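Local coordinates for protein 4-hydroxy-3-methylbut-2-enyl diphosphate reductase (Aquifex aeolicus, PDB 3DNF) that catalyses the last step of non-mevalonate isoprenoid biosynthesis, reducing 4-hydroxy-3-methylbut-2-enyl diphosphate to isopentenyl and dimethylallyl diphosphate with an iron-sulfur cluster, at residues F14-K17 with R18-L22; S265-D268 with W269-E272; P39-N43 with P44-N48; N48-N52 with L53-P57. All coordinates share one frame; numbering follows the deposited sequence.

The four contacts are local and come one after another along the chain. None crosses or encloses another. Contact 1 is the first two turns of helix 14-26, which starts at the iron-sulfur cluster. Contact 3 closes the turn that leads from strand 34-36 into helix 44-53. Contact 4 closes the exit from the same helix into strand 55-57. These two share Asn48 and span the helix of one beta-alpha-beta unit. Contact 2 comes much later, where the loop after strand 257-262 enters helix 268-281. It packs against contact 3, and contact 3 packs against contact 1. Together they tie helix 14-26 and helix 268-281 to the beta-alpha-beta unit of strand 34-36, helix 44-53 and strand 55-57.

Contact 1. Residues F14-K17 with R18-L22; sequences FGVK and RAVKL. With F3S (Fe3-s4 cluster), chain E.
The Phe14 ring and the Arg18 guanidinium are tilted 26° apart, one helical turn from each other. Arg18 CD comes at the ring obliquely, 4.0 Å from Phe14 CZ. Leu22 CD1 sits over the centre of one guanidinium face. A water lies at the guanidinium edge, in its plane. It accepts from Arg18 NH1 at 2.7 Å and donates to Gly15 O at 3.0 Å. The Arg18 chain reaches that far because it runs extended from CG to NE, with CG opposite the backbone N (chi1 170°).

The backbone is regular alpha helix. Arg18 N donates to Phe14 O at 2.9 Å, and Ala19 N donates to Gly15 O at the same length. Gly15 O therefore serves both the helix and the water. On another side Val16 CG1 and Val20 CG2 touch loosely.

This turn begins the helix at the iron-sulfur cluster. Gly15 N is 3.3 Å from cluster S3. Gly15 has no side chain, and a CB there would run into S4. The cluster thus meets the amino end of a helix, whose partial positive charge would probably help to offset the negative charge of the sulfides.

Contact 2. Residues S265-D268 with W269-E272; sequences STPD and WIIE
Pro267 is the N-cap of helix 268-281, and its carbonyl faces the first turn, where Ile270 and Ile271 stand. The loop before it carries Ser265, predicted to bind the substrate and both products. Pro267 O takes two weak bonds, from Ile270 N at 3.2 Å and Ile271 N at 3.4 Å. The next bond, Glu272 N to Asp268 O, is shorter, at 3.0 Å.

The Pro267 ring lies alongside the Trp269 indole, and the two point the same way. Pro267 CG is 3.3 Å from Trp269 NE1, an oblique approach. The indole is brought back to the proline because CG of Trp269 takes the crowded position between N and the carbonyl carbon (chi1 65°). Ile270 CG1 covers one indole face, toward its rim. Trp269 NE1 donates to Glu46 OE1, so the ring also ties this helix to helix 44-53. With an alanine at Trp269, Glu46 OE1 would probably lose this donor and the flank of Pro267 its indole neighbour.

Ile270 also touches the proline, its CD1 lying 3.6 Å from Pro267 CG. The methyl of Thr266 touches both isoleucines. The Thr266 side chain crosses that of Ile270 at about a right angle, with Thr266 CG2 to Ile270 CG2 at 3.9 Å. Thr266 CG2 also lies 3.8 Å from Ile271 CG1.

Contact 3. Residues P39-N43 with P44-N48; sequences PIIHN and PQEVN
Asn43 caps the N-terminus of helix 44-53, its side chain accepting from the backbone of Gln45 and Glu46, at the turn that leads out of strand 34-36. The loop before it carries His42, predicted to bind the substrate and both products. His42 is the centre of an inverse gamma turn, closed by a weak bond from Asn43 N to Ile41 O.

The cap rests on one atom, Asn43 OD1. It accepts from Glu46 N at 3.2 Å with a fairly straight N-H. That donor stands well above the amide plane, 55° out of it. A second, weak bond comes from Gln45 N, 3.1 Å from Asn43 OD1. The amide gets there because CG points away from the backbone N (chi1 -175°). The other end of the amide is held too, since Asn43 ND2 donates to the backbone O of Ser265, itself predicted to bind the substrate. Bonds at both ends would fix the rotation of the amide. They also link the His42 loop with the Ser265 loop.

The main chain of Asn43 starts the helical bonding. Val47 N donates to Asn43 O at 3.0 Å, almost perfectly straight (178°). Val47 then turns its CG2 methyl back into the loop. This methyl lies 3.3 Å from Asn43 O and 3.5 Å from Ile41 O. Its apolar neighbour in the loop is the proline ring, with Val47 CG2 to Pro39 CB at 3.9 Å.

Contact 4. Residues N48-N52 with L53-P57; sequences NRLKN and LGVFP
Lys51 reaches from the last turn of helix 44-53 across the flank of Phe56. Lys51 CB is 4.0 Å from Val55 O. Lys51 CG meets Phe56 CD1 at 3.8 Å. The next carbon, CD, just reaches the Pro57 ring. CE comes back to Phe56 CD1, after which a bend at chi4 (-57°) sets Lys51 NZ 4.0 Å from Phe56 CE1. NZ lies in the ring plane, at its edge, while Lys51 O lies over one face.

The backbone places these groups with a Schellman motif. Val55 N donates to Leu50 O at 2.9 Å and Gly54 N to Lys51 O at 3.0 Å. Gly54 makes the turn with a positive phi (106°). Behind it, Leu50 CB packs on Val55 CB. Arg49 runs beside Leu53, its NE in a salt bridge with Glu46 and its NH2 in one with Glu24.

A serine in place of Phe56 would probably leave the Lys51 chain free to swing and deprive Lys33 of its cation-pi partner. Lys33 makes the cation-pi contact, while Lys51 meets the ring with its carbons and with NZ at the edge, so its charge probably gains little from the pi cloud and the contact is likely to be mainly aliphatic packing.

Contact 1. Residues F14-K17 with R18-L22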
loop_
_atom_site.group_PDB
_atom_site.type_symbol
_atom_site.label_atom_id
_atom_site.label_comp_id
_atom_site.label_asym_id
_atom_site.label_seq_id
_atom_site.Cartn_x
_atom_site.Cartn_y
_atom_site.Cartn_z
ATOM N N PHE B 14 2.637 11.051 24.937
ATOM C CA PHE B 14 2.004 12.359 25.024
ATOM C C PHE B 14 0.523 12.313 25.463
ATOM O O PHE B 14 0.110 13.002 26.409
ATOM C CB PHE B 14 2.119 13.040 23.668
ATOM C CG PHE B 14 1.273 14.265 23.552
ATOM C CD1 PHE B 14 1.678 15.455 24.134
ATOM C CD2 PHE B 14 0.056 14.214 22.868
ATOM C CE1 PHE B 14 0.870 16.601 24.036
ATOM C CE2 PHE B 14 -0.759 15.338 22.758
ATOM C CZ PHE B 14 -0.370 16.524 23.343
ATOM N N GLY B 15 -0.273 11.500 24.783
ATOM C CA GLY B 15 -1.705 11.414 25.049
ATOM C C GLY B 15 -2.034 10.922 26.437
ATOM O O GLY B 15 -2.938 11.417 27.060
ATOM N N VAL B 16 -1.309 9.931 26.939
ATOM C CA VAL B 16 -1.636 9.408 28.274
ATOM C C VAL B 16 -1.214 10.420 29.365
ATOM O O VAL B 16 -1.929 10.636 30.342
ATOM C CB VAL B 16 -1.024 7.997 28.491
ATOM C CG1 VAL B 16 -1.036 7.604 29.961
ATOM C CG2 VAL B 16 -1.775 6.976 27.642
ATOM N N LYS B 17 -0.045 11.017 29.186
ATOM C CA LYS B 17 0.433 12.068 30.068
ATOM C C LYS B 17 -0.626 13.169 30.146
ATOM O O LYS B 17 -0.978 13.608 31.224
ATOM C CB LYS B 17 1.734 12.673 29.515
ATOM C CG LYS B 17 2.997 11.995 29.918
ATOM C CD LYS B 17 4.171 12.893 29.548
ATOM C CE LYS B 17 5.326 12.743 30.534
ATOM N NZ LYS B 17 6.507 12.101 29.906
ATOM N N ARG B 18 -1.125 13.582 28.992
ATOM C CA ARG B 18 -2.146 14.634 28.878
ATOM C C ARG B 18 -3.449 14.206 29.581
ATOM O O ARG B 18 -4.028 15.001 30.346
ATOM C CB ARG B 18 -2.410 14.927 27.398
ATOM C CG ARG B 18 -3.593 15.815 27.126
ATOM C CD ARG B 18 -3.661 16.152 25.644
ATOM N NE ARG B 18 -4.786 17.049 25.370
ATOM C CZ ARG B 18 -6.038 16.655 25.143
ATOM N NH1 ARG B 18 -6.361 15.368 25.182
ATOM N NH2 ARG B 18 -6.962 17.579 24.877
ATOM N N ALA B 19 -3.895 12.964 29.345
ATOM C CA ALA B 19 -5.117 12.438 30.016
ATOM C C ALA B 19 -4.984 12.472 31.548
ATOM O O ALA B 19 -5.924 12.891 32.256
ATOM C CB ALA B 19 -5.469 11.052 29.526
ATOM N N VAL B 20 -3.817 12.038 32.046
ATOM C CA VAL B 20 -3.544 12.006 33.510
ATOM C C VAL B 20 -3.637 13.410 34.098
ATOM O O VAL B 20 -4.271 13.599 35.149
ATOM C CB VAL B 20 -2.220 11.276 33.846
ATOM C CG1 VAL B 20 -1.791 11.472 35.291
ATOM C CG2 VAL B 20 -2.390 9.815 33.581
ATOM N N LYS B 21 -3.022 14.351 33.392
ATOM C CA LYS B 21 -2.978 15.739 33.828
ATOM C C LYS B 21 -4.373 16.362 33.783
ATOM O O LYS B 21 -4.758 17.062 34.709
ATOM C CB LYS B 21 -1.960 16.558 33.023
ATOM C CG LYS B 21 -1.616 17.874 33.710
ATOM C CD LYS B 21 -0.157 18.262 33.543
ATOM C CE LYS B 21 0.242 19.342 34.562
ATOM N NZ LYS B 21 0.135 18.875 35.979
ATOM N N LEU B 22 -5.162 16.057 32.749
ATOM C CA LEU B 22 -6.536 16.553 32.682
ATOM C C LEU B 22 -7.364 15.989 33.829
ATOM O O LEU B 22 -8.225 16.655 34.385
ATOM C CB LEU B 22 -7.201 16.151 31.343
ATOM C CG LEU B 22 -6.703 16.926 30.113
ATOM C CD1 LEU B 22 -7.330 16.382 28.859
ATOM C CD2 LEU B 22 -6.984 18.447 30.206
HETATM FE FE1 F3S E . 0.218 7.942 20.605
HETATM FE FE3 F3S E . -1.854 9.276 21.734
HETATM FE FE4 F3S E . -0.315 7.795 22.963
HETATM S S1 F3S E . -1.906 8.010 19.844
HETATM S S2 F3S E . 0.825 6.227 21.984
HETATM S S3 F3S E . 0.363 9.664 22.099
HETATM S S4 F3S E . -2.347 8.138 23.670
HETATM O O HOH W 1 -5.105 13.014 25.784
#

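Contact 2. Residues S265-D268 with W269-E272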
loop_
_atom_site.group_PDB
_atom_site.type_symbol
_atom_site.label_atom_id
_atom_site.label_comp_id
_atom_site.label_asym_id
_atom_site.label_seq_id
_atom_site.Cartn_x
_atom_site.Cartn_y
_atom_site.Cartn_z
ATOM N N SER B 265 3.176 2.143 30.013
ATOM C CA SER B 265 2.268 2.170 31.154
ATOM C C SER B 265 2.945 2.569 32.457
ATOM O O SER B 265 2.367 2.391 33.540
ATOM C CB SER B 265 1.561 0.815 31.284
ATOM O OG SER B 265 0.560 0.698 30.288
ATOM N N THR B 266 4.171 3.087 32.365
ATOM C CA THR B 266 4.949 3.450 33.553
ATOM C C THR B 266 4.932 4.963 33.784
ATOM O O THR B 266 5.417 5.732 32.949
ATOM C CB THR B 266 6.400 2.897 33.473
ATOM O OG1 THR B 266 6.343 1.474 33.317
ATOM C CG2 THR B 266 7.227 3.219 34.764
ATOM N N PRO B 267 4.375 5.391 34.934
ATOM C CA PRO B 267 4.361 6.800 35.264
ATOM C C PRO B 267 5.755 7.241 35.712
ATOM O O PRO B 267 6.577 6.415 36.144
ATOM C CB PRO B 267 3.372 6.874 36.434
ATOM C CG PRO B 267 3.455 5.540 37.070
ATOM C CD PRO B 267 3.690 4.583 35.958
ATOM N N ASP B 268 6.004 8.535 35.590
ATOM C CA ASP B 268 7.295 9.114 35.967
ATOM C C ASP B 268 7.677 8.930 37.425
ATOM O O ASP B 268 8.866 8.915 37.747
ATOM C CB ASP B 268 7.295 10.604 35.649
ATOM C CG ASP B 268 7.394 10.882 34.160
ATOM O OD1 ASP B 268 7.722 9.943 33.391
ATOM O OD2 ASP B 268 7.156 12.048 33.768
ATOM N N TRP B 269 6.698 8.801 38.316
ATOM C CA TRP B 269 7.035 8.637 39.732
ATOM C C TRP B 269 7.651 7.275 40.021
ATOM O O TRP B 269 8.445 7.138 40.961
ATOM C CB TRP B 269 5.843 8.912 40.660
ATOM C CG TRP B 269 4.708 7.969 40.545
ATOM C CD1 TRP B 269 3.619 8.111 39.739
ATOM C CD2 TRP B 269 4.507 6.754 41.282
ATOM N NE1 TRP B 269 2.761 7.070 39.916
ATOM C CE2 TRP B 269 3.273 6.214 40.853
ATOM C CE3 TRP B 269 5.242 6.069 42.258
ATOM C CZ2 TRP B 269 2.760 5.018 41.362
ATOM C CZ3 TRP B 269 4.734 4.881 42.761
ATOM C CH2 TRP B 269 3.500 4.371 42.320
ATOM N N ILE B 270 7.285 6.274 39.221
ATOM C CA ILE B 270 7.921 4.950 39.331
ATOM C C ILE B 270 9.361 5.008 38.801
ATOM O O ILE B 270 10.262 4.471 39.435
ATOM C CB ILE B 270 7.084 3.816 38.679
ATOM C CG1 ILE B 270 5.857 3.531 39.551
ATOM C CG2 ILE B 270 7.930 2.526 38.504
ATOM C CD1 ILE B 270 4.736 2.712 38.882
ATOM N N ILE B 271 9.566 5.660 37.654
ATOM C CA ILE B 271 10.918 5.869 37.114
ATOM C C ILE B 271 11.845 6.599 38.104
ATOM O O ILE B 271 13.029 6.265 38.221
ATOM C CB ILE B 271 10.893 6.615 35.752
ATOM C CG1 ILE B 271 9.991 5.894 34.743
ATOM C CG2 ILE B 271 12.319 6.796 35.187
ATOM C CD1 ILE B 271 9.718 6.720 33.466
ATOM N N GLU B 272 11.305 7.582 38.819
ATOM C CA GLU B 272 12.074 8.291 39.856
ATOM C C GLU B 272 12.388 7.413 41.058
ATOM O O GLU B 272 13.470 7.528 41.645
ATOM C CB GLU B 272 11.358 9.573 40.301
ATOM C CG GLU B 272 11.185 10.618 39.187
ATOM C CD GLU B 272 12.502 10.985 38.496
ATOM O OE1 GLU B 272 13.486 11.257 39.207
ATOM O OE2 GLU B 272 12.544 10.990 37.243
#

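Contact 3. Residues P39-N43 with P44-N48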
loop_
_atom_site.group_PDB
_atom_site.type_symbol
_atom_site.label_atom_id
_atom_site.label_comp_id
_atom_site.label_asym_id
_atom_site.label_seq_id
_atom_site.Cartn_x
_atom_site.Cartn_y
_atom_site.Cartn_z
ATOM N N PRO B 39 -10.472 2.316 34.279
ATOM C CA PRO B 39 -9.143 2.712 34.789
ATOM C C PRO B 39 -8.369 3.467 33.712
ATOM O O PRO B 39 -8.384 3.093 32.534
ATOM C CB PRO B 39 -8.481 1.378 35.104
ATOM C CG PRO B 39 -9.128 0.434 34.168
ATOM C CD PRO B 39 -10.568 0.851 34.155
ATOM N N ILE B 40 -7.672 4.538 34.097
ATOM C CA ILE B 40 -7.127 5.444 33.087
ATOM C C ILE B 40 -6.015 4.805 32.233
ATOM O O ILE B 40 -5.801 5.223 31.093
ATOM C CB ILE B 40 -6.601 6.741 33.731
ATOM C CG1 ILE B 40 -6.336 7.782 32.649
ATOM C CG2 ILE B 40 -5.422 6.457 34.637
ATOM C CD1 ILE B 40 -6.470 9.235 33.172
ATOM N N ILE B 41 -5.307 3.855 32.830
ATOM C CA ILE B 41 -4.239 3.073 32.192
ATOM C C ILE B 41 -4.184 1.716 32.866
ATOM O O ILE B 41 -4.695 1.557 33.992
ATOM C CB ILE B 41 -2.828 3.740 32.297
ATOM C CG1 ILE B 41 -2.430 4.044 33.757
ATOM C CG2 ILE B 41 -2.753 4.969 31.382
ATOM C CD1 ILE B 41 -0.938 4.038 33.960
ATOM N N HIS B 42 -3.562 0.724 32.210
ATOM C CA HIS B 42 -3.410 -0.584 32.858
ATOM C C HIS B 42 -2.155 -0.618 33.716
ATOM O O HIS B 42 -1.145 -1.205 33.355
ATOM C CB HIS B 42 -3.473 -1.740 31.856
ATOM C CG HIS B 42 -4.829 -1.909 31.232
ATOM N ND1 HIS B 42 -5.979 -1.384 31.794
ATOM C CD2 HIS B 42 -5.223 -2.548 30.102
ATOM C CE1 HIS B 42 -7.018 -1.679 31.033
ATOM N NE2 HIS B 42 -6.588 -2.386 30.000
ATOM N N ASN B 43 -2.240 0.040 34.859
ATOM C CA ASN B 43 -1.205 0.061 35.852
ATOM C C ASN B 43 -1.907 0.278 37.167
ATOM O O ASN B 43 -2.384 1.405 37.439
ATOM C CB ASN B 43 -0.212 1.185 35.563
ATOM C CG ASN B 43 0.975 1.175 36.502
ATOM O OD1 ASN B 43 0.848 0.985 37.717
ATOM N ND2 ASN B 43 2.155 1.374 35.933
ATOM N N PRO B 44 -2.050 -0.798 37.958
ATOM C CA PRO B 44 -2.714 -0.754 39.258
ATOM C C PRO B 44 -2.164 0.312 40.207
ATOM O O PRO B 44 -2.951 0.934 40.916
ATOM C CB PRO B 44 -2.467 -2.166 39.824
ATOM C CG PRO B 44 -2.382 -3.009 38.614
ATOM C CD PRO B 44 -1.603 -2.176 37.638
ATOM N N GLN B 45 -0.843 0.521 40.236
ATOM C CA GLN B 45 -0.252 1.505 41.156
ATOM C C GLN B 45 -0.623 2.929 40.733
ATOM O O GLN B 45 -0.931 3.785 41.571
ATOM C CB GLN B 45 1.269 1.377 41.180
ATOM C CG GLN B 45 1.814 0.208 41.973
ATOM C CD GLN B 45 3.297 0.365 42.219
ATOM O OE1 GLN B 45 3.721 0.757 43.311
ATOM N NE2 GLN B 45 4.094 0.108 41.189
ATOM N N GLU B 46 -0.609 3.188 39.434
ATOM C CA GLU B 46 -1.013 4.515 38.955
ATOM C C GLU B 46 -2.512 4.798 39.199
ATOM O O GLU B 46 -2.896 5.890 39.663
ATOM C CB GLU B 46 -0.619 4.714 37.490
ATOM C CG GLU B 46 -1.042 6.092 36.866
ATOM C CD GLU B 46 -0.240 7.286 37.398
ATOM O OE1 GLU B 46 0.371 7.189 38.474
ATOM O OE2 GLU B 46 -0.241 8.333 36.722
ATOM N N VAL B 47 -3.365 3.823 38.873
ATOM C CA VAL B 47 -4.795 3.946 39.198
ATOM C C VAL B 47 -4.995 4.166 40.694
ATOM O O VAL B 47 -5.793 5.030 41.098
ATOM C CB VAL B 47 -5.569 2.708 38.652
ATOM C CG1 VAL B 47 -7.032 2.679 39.109
ATOM C CG2 VAL B 47 -5.457 2.684 37.178
ATOM N N ASN B 48 -4.227 3.455 41.527
ATOM C CA ASN B 48 -4.306 3.653 42.976
ATOM C C ASN B 48 -3.890 5.075 43.394
ATOM O O ASN B 48 -4.526 5.684 44.260
ATOM C CB ASN B 48 -3.426 2.661 43.729
ATOM C CG ASN B 48 -3.562 2.796 45.207
ATOM O OD1 ASN B 48 -4.560 2.372 45.774
ATOM N ND2 ASN B 48 -2.544 3.366 45.866
#

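Contact 4. Residues N48-N52 with L53-P57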
loop_
_atom_site.group_PDB
_atom_site.type_symbol
_atom_site.label_atom_id
_atom_site.label_comp_id
_atom_site.label_asym_id
_atom_site.label_seq_id
_atom_site.Cartn_x
_atom_site.Cartn_y
_atom_site.Cartn_z
ATOM N N ASN B 48 -4.227 3.455 41.527
ATOM C CA ASN B 48 -4.306 3.653 42.976
ATOM C C ASN B 48 -3.890 5.075 43.394
ATOM O O ASN B 48 -4.526 5.684 44.260
ATOM C CB ASN B 48 -3.426 2.661 43.729
ATOM C CG ASN B 48 -3.562 2.796 45.207
ATOM O OD1 ASN B 48 -4.560 2.372 45.774
ATOM N ND2 ASN B 48 -2.544 3.366 45.866
ATOM N N ARG B 49 -2.808 5.576 42.779
ATOM C CA ARG B 49 -2.309 6.933 43.103
ATOM C C ARG B 49 -3.420 7.935 42.818
ATOM O O ARG B 49 -3.740 8.792 43.652
ATOM C CB ARG B 49 -1.099 7.306 42.237
ATOM C CG ARG B 49 -0.541 8.700 42.550
ATOM C CD ARG B 49 0.586 9.086 41.569
ATOM N NE ARG B 49 0.072 9.297 40.212
ATOM C CZ ARG B 49 -0.566 10.402 39.811
ATOM N NH1 ARG B 49 -0.726 11.415 40.664
ATOM N NH2 ARG B 49 -1.009 10.488 38.566
ATOM N N LEU B 50 -4.064 7.774 41.661
ATOM C CA LEU B 50 -5.099 8.721 41.273
ATOM C C LEU B 50 -6.322 8.540 42.178
ATOM O O LEU B 50 -6.955 9.517 42.551
ATOM C CB LEU B 50 -5.499 8.494 39.817
ATOM C CG LEU B 50 -4.550 9.105 38.768
ATOM C CD1 LEU B 50 -4.835 8.424 37.395
ATOM C CD2 LEU B 50 -4.735 10.667 38.716
ATOM N N LYS B 51 -6.657 7.294 42.510
ATOM C CA LYS B 51 -7.774 7.041 43.437
ATOM C C LYS B 51 -7.553 7.786 44.785
ATOM O O LYS B 51 -8.462 8.440 45.319
ATOM C CB LYS B 51 -7.961 5.533 43.641
ATOM C CG LYS B 51 -9.196 5.195 44.478
ATOM C CD LYS B 51 -9.464 3.684 44.460
ATOM C CE LYS B 51 -10.789 3.318 45.174
ATOM N NZ LYS B 51 -10.855 3.790 46.603
ATOM N N ASN B 52 -6.330 7.731 45.282
ATOM C CA ASN B 52 -5.959 8.438 46.531
ATOM C C ASN B 52 -6.125 9.971 46.423
ATOM O O ASN B 52 -6.396 10.648 47.414
ATOM C CB ASN B 52 -4.558 8.029 46.949
ATOM C CG ASN B 52 -4.529 6.614 47.512
ATOM O OD1 ASN B 52 -5.561 6.100 47.946
ATOM N ND2 ASN B 52 -3.374 5.996 47.515
ATOM N N LEU B 53 -5.975 10.512 45.222
ATOM C CA LEU B 53 -6.254 11.949 44.972
ATOM C C LEU B 53 -7.721 12.315 44.855
ATOM O O LEU B 53 -8.070 13.517 44.895
ATOM C CB LEU B 53 -5.580 12.406 43.665
ATOM C CG LEU B 53 -4.078 12.501 43.537
ATOM C CD1 LEU B 53 -3.707 12.917 42.115
ATOM C CD2 LEU B 53 -3.495 13.477 44.585
ATOM N N GLY B 54 -8.576 11.318 44.652
ATOM C CA GLY B 54 -9.999 11.529 44.387
ATOM C C GLY B 54 -10.454 11.310 42.930
ATOM O O GLY B 54 -11.556 11.728 42.542
ATOM N N VAL B 55 -9.592 10.723 42.117
ATOM C CA VAL B 55 -9.937 10.350 40.735
ATOM C C VAL B 55 -10.194 8.834 40.677
ATOM O O VAL B 55 -9.273 8.043 40.747
ATOM C CB VAL B 55 -8.827 10.822 39.743
ATOM C CG1 VAL B 55 -9.139 10.314 38.340
ATOM C CG2 VAL B 55 -8.676 12.357 39.783
ATOM N N PHE B 56 -11.470 8.458 40.594
ATOM C CA PHE B 56 -11.881 7.063 40.766
ATOM C C PHE B 56 -12.136 6.406 39.443
ATOM O O PHE B 56 -12.740 6.987 38.582
ATOM C CB PHE B 56 -13.165 6.994 41.598
ATOM C CG PHE B 56 -13.010 7.566 43.004
ATOM C CD1 PHE B 56 -12.585 6.747 44.034
ATOM C CD2 PHE B 56 -13.222 8.925 43.270
ATOM C CE1 PHE B 56 -12.427 7.223 45.321
ATOM C CE2 PHE B 56 -13.066 9.414 44.562
ATOM C CZ PHE B 56 -12.671 8.556 45.593
ATOM N N PRO B 57 -11.660 5.158 39.293
ATOM C CA PRO B 57 -11.906 4.382 38.096
ATOM C C PRO B 57 -13.342 3.856 38.139
ATOM O O PRO B 57 -13.687 3.059 39.017
ATOM C CB PRO B 57 -10.914 3.242 38.231
ATOM C CG PRO B 57 -10.687 3.080 39.662
ATOM C CD PRO B 57 -10.824 4.436 40.276
#